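Local coordinates for tail protein, 43 kDa (Neisseria meningitidis MC58, PDB 3D37), which is of unknown function but probably forms part of a phage-like tail or baseplate assembly, at residues P184-L189 and H287-G292. Sequence-based numbering, arbitrary orientation.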
loop_
_atom_site.group_PDB
_atom_site.type_symbol
_atom_site.label_atom_id
_atom_site.label_comp_id
_atom_site.label_asym_id
_atom_site.label_seq_id
_atom_site.Cartn_x
_atom_site.Cartn_y
_atom_site.Cartn_z
ATOM N N PRO A 184 -9.985 26.687 36.275
ATOM C CA PRO A 184 -8.583 26.713 35.854
ATOM C C PRO A 184 -8.262 25.620 34.835
ATOM O O PRO A 184 -8.850 24.540 34.894
ATOM C CB PRO A 184 -7.810 26.473 37.166
ATOM C CG PRO A 184 -8.756 26.885 38.262
ATOM C CD PRO A 184 -10.116 26.517 37.744
ATOM N N PRO A 185 -7.345 25.895 33.900
ATOM C CA PRO A 185 -7.036 24.848 32.909
ATOM C C PRO A 185 -6.627 23.559 33.613
ATOM O O PRO A 185 -6.001 23.628 34.649
ATOM C CB PRO A 185 -5.870 25.444 32.118
ATOM C CG PRO A 185 -5.979 26.937 32.338
ATOM C CD PRO A 185 -6.547 27.121 33.696
ATOM N N VAL A 186 -6.936 22.393 33.046
ATOM C CA VAL A 186 -6.714 21.139 33.761
ATOM C C VAL A 186 -5.383 20.557 33.471
ATOM O O VAL A 186 -4.977 19.620 34.155
ATOM C CB VAL A 186 -7.763 20.050 33.447
ATOM C CG1 VAL A 186 -9.105 20.509 33.975
ATOM C CG2 VAL A 186 -7.739 19.716 31.960
ATOM N N ALA A 187 -4.724 21.090 32.446
ATOM C CA ALA A 187 -3.508 20.530 31.919
ATOM C C ALA A 187 -2.806 21.592 31.078
ATOM O O ALA A 187 -3.446 22.520 30.582
ATOM C CB ALA A 187 -3.820 19.300 31.064
ATOM N N THR A 188 -1.486 21.452 30.992
ATOM C CA THR A 188 -0.632 22.152 30.076
ATOM C C THR A 188 0.003 21.138 29.148
ATOM O O THR A 188 0.720 20.209 29.572
ATOM C CB THR A 188 0.457 22.928 30.777
ATOM O OG1 THR A 188 -0.156 23.959 31.553
ATOM C CG2 THR A 188 1.403 23.542 29.760
ATOM N N LEU A 189 -0.296 21.291 27.862
ATOM C CA LEU A 189 0.275 20.427 26.847
ATOM C C LEU A 189 1.274 21.244 26.045
ATOM O O LEU A 189 1.069 22.418 25.793
ATOM C CB LEU A 189 -0.803 19.902 25.955
ATOM C CG LEU A 189 -1.899 19.061 26.605
ATOM C CD1 LEU A 189 -2.928 18.747 25.548
ATOM C CD2 LEU A 189 -1.371 17.781 27.237
ATOM N N HIS A 287 -5.606 8.552 27.505
ATOM C CA HIS A 287 -6.923 9.098 27.673
ATOM C C HIS A 287 -7.098 10.030 28.877
ATOM O O HIS A 287 -8.146 10.629 29.034
ATOM C CB HIS A 287 -7.932 7.978 27.775
ATOM C CG HIS A 287 -8.038 7.174 26.513
ATOM N ND1 HIS A 287 -8.454 5.864 26.506
ATOM C CD2 HIS A 287 -7.707 7.469 25.238
ATOM C CE1 HIS A 287 -8.399 5.396 25.273
ATOM N NE2 HIS A 287 -8.002 6.370 24.484
ATOM N N LYS A 288 -6.046 10.163 29.699
ATOM C CA LYS A 288 -6.095 10.966 30.934
ATOM C C LYS A 288 -5.009 12.008 30.968
ATOM O O LYS A 288 -3.951 11.800 30.447
ATOM C CB LYS A 288 -5.904 10.082 32.141
ATOM C CG LYS A 288 -7.126 9.290 32.432
ATOM C CD LYS A 288 -6.868 8.162 33.419
ATOM C CE LYS A 288 -8.213 7.604 33.880
ATOM N NZ LYS A 288 -8.153 6.392 34.817
ATOM N N THR A 289 -5.310 13.134 31.573
ATOM C CA THR A 289 -4.269 14.040 32.002
ATOM C C THR A 289 -3.325 13.394 33.039
ATOM O O THR A 289 -3.625 12.384 33.654
ATOM C CB THR A 289 -4.833 15.259 32.675
ATOM O OG1 THR A 289 -5.368 14.886 33.972
ATOM C CG2 THR A 289 -5.905 15.920 31.811
ATOM N N ARG A 290 -2.192 14.040 33.243
ATOM C CA ARG A 290 -1.244 13.628 34.260
ATOM C C ARG A 290 -1.866 13.479 35.663
ATOM O O ARG A 290 -1.434 12.650 36.441
ATOM C CB ARG A 290 -0.064 14.621 34.332
ATOM C CG ARG A 290 1.064 14.223 33.465
ATOM C CD ARG A 290 2.457 14.587 34.070
ATOM N NE ARG A 290 3.034 13.526 34.929
ATOM C CZ ARG A 290 3.366 12.291 34.519
ATOM N NH1 ARG A 290 3.208 11.892 33.262
ATOM N NH2 ARG A 290 3.859 11.433 35.398
ATOM N N ASP A 291 -2.860 14.280 35.985
ATOM C CA ASP A 291 -3.537 14.156 37.276
ATOM C C ASP A 291 -4.811 13.317 37.214
ATOM O O ASP A 291 -5.673 13.392 38.074
ATOM C CB ASP A 291 -3.790 15.523 37.915
ATOM C CG ASP A 291 -4.749 16.390 37.124
ATOM O OD1 ASP A 291 -4.743 16.277 35.873
ATOM O OD2 ASP A 291 -5.475 17.220 37.770
ATOM N N GLY A 292 -4.894 12.467 36.207
ATOM C CA GLY A 292 -5.863 11.387 36.220
ATOM C C GLY A 292 -7.235 11.739 35.748
ATOM O O GLY A 292 -8.159 10.964 35.969
HETATM O O HOH W 1 -2.911 17.734 34.524
HETATM O O HOH W 2 -5.256 19.817 37.335
#
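Thr289 meets Val186 and Ala187 through a single methyl group, and the small contact they make illustrates how a loop can pack against a neighbouring chain segment without any direct bond. Thr289 CG2 lies 4.0 Å from Ala187 CB and 4.2 Å from Val186 CG2, so three methyls share the apolar part of the junction. The threonine's two branches divide the work: chi1 of 71° sets CG2 anti to the carbonyl carbon and facing Ala187, while OG1 turns to its own loop. There Thr289 OG1 lies 2.4 Å from Asp291 OD1, doubtfully short for a hydrogen bond, and OG1 also accepts from Val293 N. Beside the methyls, Val186 O and Asp291 OD1 stand 3.8 Å apart, and water joins them. One molecule donates to Val186 O at 2.8 Å and to Asp291 OD1; a second bridges the same carbonyl, less closely, to Asp291 OD2, so each carboxylate oxygen has its own water. Leu299 and Trp295 add to the packing around Val186 and Thr289. Residues Thr289 to Gly292 form a type I beta turn, in the loop linking strands 278-285 and 300-305; strand 187-191 pairs in parallel with 300-305, consistent with a phage-barrel fold.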